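Local coordinates for protein AcrVIA1 (Listeria seeligeri, PDB 6VRB) that probably acts as an anti-CRISPR that inhibits the RNA-guided type VI-A nuclease Cas13a, at residues Phe51-Ser56 and Val76-Gly81; Cys120-Thr125 and Thr141-Glu146. All blocks are in the same frame, centred on the assembly; numbering follows the deposited sequence.

Interaction 1 (51-56 with 76-81) and interaction 2 (120-125 with 141-146) follow one another along the chain, the first closing before the second opens. Their centres lie 16 Å apart and their nearest atoms about 5 Å apart, so they do not touch directly. Strand 59-62 bridges them: L61 meets W54 and V76 of interaction 1 as well as L121 and A122 of interaction 2. A second bridge is I163 of helix 163-175, which contacts both I77 and V124. Interaction 1 is nearer to the bound nucleic acid, about 7 Å at the nearest atom against about 16 Å for interaction 2, which sits close to the centre of the chain.

Interaction 1. Residues Phe51-Ser56 and Val76-Gly81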
loop_
_atom_site.group_PDB
_atom_site.type_symbol
_atom_site.label_atom_id
_atom_site.label_comp_id
_atom_site.label_asym_id
_atom_site.label_seq_id
_atom_site.Cartn_x
_atom_site.Cartn_y
_atom_site.Cartn_z
ATOM N N PHE C 51 15.488 -36.127 -15.987
ATOM C CA PHE C 51 15.136 -36.826 -14.754
ATOM C C PHE C 51 15.724 -38.228 -14.686
ATOM O O PHE C 51 15.063 -39.163 -14.232
ATOM C CB PHE C 51 13.617 -36.908 -14.655
ATOM C CG PHE C 51 12.930 -35.612 -14.389
ATOM C CD1 PHE C 51 12.741 -35.168 -13.099
ATOM C CD2 PHE C 51 12.439 -34.855 -15.432
ATOM C CE1 PHE C 51 12.092 -33.982 -12.856
ATOM C CE2 PHE C 51 11.792 -33.667 -15.194
ATOM C CZ PHE C 51 11.618 -33.231 -13.904
ATOM N N GLU C 52 16.961 -38.394 -15.091
ATOM C CA GLU C 52 17.669 -39.657 -14.956
ATOM C C GLU C 52 19.082 -39.471 -14.445
ATOM O O GLU C 52 19.585 -40.339 -13.726
ATOM C CB GLU C 52 17.706 -40.382 -16.309
ATOM C CG GLU C 52 18.243 -41.800 -16.280
ATOM C CD GLU C 52 18.228 -42.456 -17.648
ATOM O OE1 GLU C 52 17.834 -41.788 -18.626
ATOM O OE2 GLU C 52 18.611 -43.643 -17.744
ATOM N N MET C 53 19.736 -38.416 -14.939
ATOM C CA MET C 53 21.068 -38.003 -14.432
ATOM C C MET C 53 20.859 -37.465 -13.014
ATOM O O MET C 53 21.651 -37.809 -12.118
ATOM C CB MET C 53 21.650 -36.892 -15.311
ATOM C CG MET C 53 21.893 -37.323 -16.743
ATOM S SD MET C 53 22.714 -36.041 -17.720
ATOM C CE MET C 53 21.395 -34.840 -17.871
ATOM N N TRP C 54 19.791 -36.679 -12.836
ATOM C CA TRP C 54 19.434 -36.058 -11.531
ATOM C C TRP C 54 19.103 -37.147 -10.509
ATOM O O TRP C 54 19.612 -37.070 -9.376
ATOM C CB TRP C 54 18.249 -35.104 -11.729
ATOM C CG TRP C 54 17.758 -34.448 -10.475
ATOM C CD1 TRP C 54 18.458 -33.606 -9.661
ATOM C CD2 TRP C 54 16.446 -34.562 -9.896
ATOM N NE1 TRP C 54 17.678 -33.200 -8.614
ATOM C CE2 TRP C 54 16.438 -33.766 -8.731
ATOM C CE3 TRP C 54 15.282 -35.256 -10.244
ATOM C CZ2 TRP C 54 15.313 -33.651 -7.917
ATOM C CZ3 TRP C 54 14.173 -35.140 -9.438
ATOM C CH2 TRP C 54 14.190 -34.348 -8.290
ATOM N N LYS C 55 18.313 -38.140 -10.922
ATOM C CA LYS C 55 17.920 -39.267 -10.037
ATOM C C LYS C 55 19.171 -40.073 -9.673
ATOM O O LYS C 55 19.317 -40.444 -8.495
ATOM C CB LYS C 55 16.902 -40.155 -10.759
ATOM C CG LYS C 55 16.068 -41.054 -9.859
ATOM C CD LYS C 55 15.174 -40.279 -8.918
ATOM C CE LYS C 55 14.437 -39.157 -9.613
ATOM N NZ LYS C 55 13.870 -39.606 -10.907
ATOM N N SER C 56 20.101 -40.220 -10.621
ATOM C CA SER C 56 21.355 -40.985 -10.386
ATOM C C SER C 56 22.150 -40.331 -9.252
ATOM O O SER C 56 22.228 -39.089 -9.226
ATOM C CB SER C 56 22.178 -41.059 -11.643
ATOM O OG SER C 56 22.779 -39.805 -11.925
ATOM N N VAL C 76 22.022 -30.235 -14.752
ATOM C CA VAL C 76 22.593 -31.425 -14.127
ATOM C C VAL C 76 23.897 -31.760 -14.827
ATOM O O VAL C 76 23.914 -31.996 -16.039
ATOM C CB VAL C 76 21.639 -32.626 -14.195
ATOM C CG1 VAL C 76 22.313 -33.832 -13.612
ATOM C CG2 VAL C 76 20.383 -32.354 -13.443
ATOM N N ILE C 77 24.984 -31.810 -14.069
ATOM C CA ILE C 77 26.294 -32.154 -14.601
ATOM C C ILE C 77 26.637 -33.569 -14.162
ATOM O O ILE C 77 26.684 -33.861 -12.962
ATOM C CB ILE C 77 27.368 -31.155 -14.146
ATOM C CG1 ILE C 77 27.051 -29.771 -14.704
ATOM C CG2 ILE C 77 28.722 -31.608 -14.613
ATOM C CD1 ILE C 77 27.894 -28.680 -14.129
ATOM N N GLU C 78 26.879 -34.441 -15.133
ATOM C CA GLU C 78 27.202 -35.835 -14.879
ATOM C C GLU C 78 28.691 -35.916 -14.528
ATOM O O GLU C 78 29.420 -34.928 -14.637
ATOM C CB GLU C 78 26.764 -36.665 -16.093
ATOM C CG GLU C 78 26.804 -38.196 -15.985
ATOM C CD GLU C 78 25.880 -38.749 -14.918
ATOM O OE1 GLU C 78 24.856 -38.111 -14.615
ATOM O OE2 GLU C 78 26.189 -39.829 -14.373
ATOM N N LYS C 79 29.148 -37.089 -14.079
ATOM C CA LYS C 79 30.516 -37.247 -13.592
ATOM C C LYS C 79 31.538 -37.089 -14.714
ATOM O O LYS C 79 32.648 -36.593 -14.484
ATOM C CB LYS C 79 30.654 -38.609 -12.911
ATOM C CG LYS C 79 31.975 -38.835 -12.216
ATOM C CD LYS C 79 32.191 -37.786 -11.140
ATOM C CE LYS C 79 31.215 -37.954 -9.989
ATOM N NZ LYS C 79 31.465 -36.955 -8.913
ATOM N N ASP C 80 31.179 -37.465 -15.936
ATOM C CA ASP C 80 32.047 -37.283 -17.096
ATOM C C ASP C 80 31.326 -36.393 -18.098
ATOM O O ASP C 80 30.709 -36.887 -19.045
ATOM C CB ASP C 80 32.420 -38.624 -17.704
ATOM C CG ASP C 80 33.339 -39.428 -16.812
ATOM O OD1 ASP C 80 34.104 -38.815 -16.039
ATOM O OD2 ASP C 80 33.297 -40.674 -16.881
ATOM N N GLY C 81 31.436 -35.078 -17.902
ATOM C CA GLY C 81 30.782 -34.128 -18.792
ATOM C C GLY C 81 29.270 -34.196 -18.686
ATOM O O GLY C 81 28.707 -34.316 -17.591
#
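M53 and W54, on the segment that continues from helix 44-53, run past V76 and E78 with CA-CA distances of 6.5 Å for M53 to E78 and 6.2 Å for W54 to V76, and no hydrogen bond joins the two segments. The CB atoms of M53 and W54 are what the V76 methyls meet, while E78 brings a carboxylate oxygen; the segments bury 235 Å² between them, mainly on M53, V76 and E78. V76 supplies the apolar half of the contact by sending its two methyls to different residues. Its CG1, placed opposite the backbone N (chi1 177°), lies 3.6 Å from M53 CB, and the same methyl is 3.9 Å from W54 N. Its CG2 reaches W54 CB at 3.9 Å, while the indole itself leads off elsewhere. Topologically, helix 44-53 packs here on the middle strand, 73-78, of an antiparallel three-stranded sheet completed by 59-62 and 83-87. M53 also touches L84 on strand 83-87, and W54 touches L61 on strand 59-62; further out, the indole meets W50 and F91 and makes a cation-pi contact with K32. E78 forms the polar end of the contact. A bend at its second torsion (chi2 62°) swings the carboxylate round so that OE1 lies 3.5 Å from M53 CB and 3.7 Å from M53 CG, the two side chains passing at a slant. This is van der Waals contact between an oxygen and the first two carbons of the methionine, not an ionic interaction. Beyond M53, the hydroxyl S56 OG stands 3.8 Å from E78 OE1, too long for a hydrogen bond, while the carbonyl of S56 hydrogen-bonds to S59 OG as the chain turns into strand 59-62.

Interaction 2. Residues Cys120-Thr125 and Thr141-Glu146; sequences CLADVT and THNETE
Where the short antiparallel ribbon of strands 124-126 and 140-142 begins, N143 reaches across to the chain that leaves helix 115-121. The strand pairing is loose and weakly bonded; V124 CA and H142 CA are spaced 5.0 Å apart, and N143 makes both of the hydrogen bonds that join the segments. Its side-chain ND2 donates to A122 O over 3.1 Å at an N-H...O angle of 154°, fairly straight, but the donor sits above the carbonyl plane, 76° out of it, and not on a lone pair. With CG beside the residue's own backbone N (chi1 -75°), ND2 and N of N143 both face the A122-D123 chain, one bonding A122 O and the other D123 O. The second bond, N143 N to D123 O at 2.9 Å, is bent and weak. D123 O also meets the H142 ring edge-on, in its plane, at 3.4 Å from CD2. Further along, the threonines T125 and T141 lie side by side, pointing the same way, with T125 OG1 3.3 Å from T141 CG2, while T125 CG2 packs at 3.7 Å from N143 ND2, the two side chains nearly perpendicular. Next to them V124 CA makes a C-H...O contact of 3.3 Å with T141 O. Outside the contact, A122 and L121 touch L61, and V124 touches I163 of helix 163-175. Chemically, the join relies on one side-chain bond, straight at the hydrogen but poorly placed on the carbonyl, with a weak backbone bond and C-H...O contacts, which suggests that N143 contributes more than regular strand pairing here.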
loop_
_atom_site.group_PDB
_atom_site.type_symbol
_atom_site.label_atom_id
_atom_site.label_comp_id
_atom_site.label_asym_id
_atom_site.label_seq_id
_atom_site.Cartn_x
_atom_site.Cartn_y
_atom_site.Cartn_z
ATOM N N CYS C 120 18.507 -25.179 -1.834
ATOM C CA CYS C 120 18.692 -26.371 -1.027
ATOM C C CYS C 120 18.799 -27.626 -1.877
ATOM O O CYS C 120 19.340 -28.631 -1.411
ATOM C CB CYS C 120 17.545 -26.516 -0.029
ATOM S SG CYS C 120 17.471 -25.221 1.231
ATOM N N LEU C 121 18.295 -27.587 -3.108
ATOM C CA LEU C 121 18.402 -28.725 -4.008
ATOM C C LEU C 121 19.747 -28.762 -4.712
ATOM O O LEU C 121 20.328 -29.836 -4.890
ATOM C CB LEU C 121 17.287 -28.690 -5.051
ATOM C CG LEU C 121 15.848 -28.969 -4.633
ATOM C CD1 LEU C 121 14.923 -28.735 -5.801
ATOM C CD2 LEU C 121 15.727 -30.394 -4.159
ATOM N N ALA C 122 20.250 -27.609 -5.132
ATOM C CA ALA C 122 21.415 -27.563 -5.999
ATOM C C ALA C 122 22.694 -27.504 -5.173
ATOM O O ALA C 122 22.675 -27.313 -3.957
ATOM C CB ALA C 122 21.316 -26.377 -6.950
ATOM N N ASP C 123 23.823 -27.665 -5.842
ATOM C CA ASP C 123 25.140 -27.486 -5.249
ATOM C C ASP C 123 25.748 -26.138 -5.586
ATOM O O ASP C 123 26.396 -25.526 -4.735
ATOM C CB ASP C 123 26.087 -28.588 -5.731
ATOM C CG ASP C 123 25.660 -29.960 -5.276
ATOM O OD1 ASP C 123 25.044 -30.066 -4.197
ATOM O OD2 ASP C 123 25.931 -30.934 -6.004
ATOM N N VAL C 124 25.545 -25.661 -6.810
ATOM C CA VAL C 124 26.139 -24.434 -7.321
ATOM C C VAL C 124 25.001 -23.558 -7.820
ATOM O O VAL C 124 24.075 -24.059 -8.462
ATOM C CB VAL C 124 27.141 -24.730 -8.460
ATOM C CG1 VAL C 124 27.778 -23.465 -8.996
ATOM C CG2 VAL C 124 28.210 -25.700 -8.010
ATOM N N THR C 125 25.041 -22.263 -7.507
ATOM C CA THR C 125 24.160 -21.312 -8.168
ATOM C C THR C 125 24.996 -20.305 -8.946
ATOM O O THR C 125 26.136 -20.008 -8.585
ATOM C CB THR C 125 23.240 -20.568 -7.193
ATOM O OG1 THR C 125 23.997 -19.651 -6.410
ATOM C CG2 THR C 125 22.554 -21.533 -6.263
ATOM N N THR C 141 29.200 -20.126 -6.705
ATOM C CA THR C 141 29.229 -20.376 -5.274
ATOM C C THR C 141 28.948 -21.845 -5.004
ATOM O O THR C 141 28.451 -22.574 -5.861
ATOM C CB THR C 141 28.226 -19.505 -4.509
ATOM O OG1 THR C 141 28.428 -19.676 -3.103
ATOM C CG2 THR C 141 26.831 -19.899 -4.835
ATOM N N HIS C 142 29.304 -22.274 -3.803
ATOM C CA HIS C 142 28.912 -23.569 -3.280
ATOM C C HIS C 142 27.784 -23.335 -2.291
ATOM O O HIS C 142 27.679 -22.264 -1.691
ATOM C CB HIS C 142 30.087 -24.269 -2.597
ATOM C CG HIS C 142 29.867 -25.728 -2.351
ATOM N ND1 HIS C 142 30.621 -26.451 -1.454
ATOM C CD2 HIS C 142 29.006 -26.607 -2.913
ATOM C CE1 HIS C 142 30.216 -27.708 -1.456
ATOM N NE2 HIS C 142 29.238 -27.829 -2.334
ATOM N N ASN C 143 26.913 -24.326 -2.139
ATOM C CA ASN C 143 25.787 -24.166 -1.236
ATOM C C ASN C 143 25.982 -24.822 0.119
ATOM O O ASN C 143 25.412 -24.333 1.096
ATOM C CB ASN C 143 24.501 -24.698 -1.878
ATOM C CG ASN C 143 23.951 -23.761 -2.931
ATOM O OD1 ASN C 143 23.950 -22.545 -2.752
ATOM N ND2 ASN C 143 23.475 -24.320 -4.032
ATOM N N GLU C 144 26.762 -25.906 0.204
ATOM C CA GLU C 144 27.086 -26.486 1.504
ATOM C C GLU C 144 27.934 -25.532 2.328
ATOM O O GLU C 144 27.562 -25.166 3.448
ATOM C CB GLU C 144 27.818 -27.812 1.334
ATOM C CG GLU C 144 26.988 -28.939 0.759
ATOM C CD GLU C 144 27.782 -30.231 0.657
ATOM O OE1 GLU C 144 29.002 -30.200 0.925
ATOM O OE2 GLU C 144 27.186 -31.275 0.315
ATOM N N THR C 145 29.072 -25.115 1.785
ATOM C CA THR C 145 29.852 -24.008 2.293
ATOM C C THR C 145 29.313 -22.732 1.650
ATOM O O THR C 145 28.209 -22.724 1.092
ATOM C CB THR C 145 31.329 -24.246 1.992
ATOM O OG1 THR C 145 31.523 -24.249 0.574
ATOM C CG2 THR C 145 31.762 -25.588 2.542
ATOM N N GLU C 146 30.067 -21.644 1.751
ATOM C CA GLU C 146 29.711 -20.434 1.021
ATOM C C GLU C 146 30.903 -19.865 0.264
ATOM O O GLU C 146 31.046 -18.643 0.174
ATOM C CB GLU C 146 29.110 -19.383 1.957
ATOM C CG GLU C 146 27.731 -19.763 2.489
ATOM C CD GLU C 146 27.135 -18.728 3.418
ATOM O OE1 GLU C 146 27.834 -17.747 3.751
ATOM O OE2 GLU C 146 25.963 -18.899 3.817
#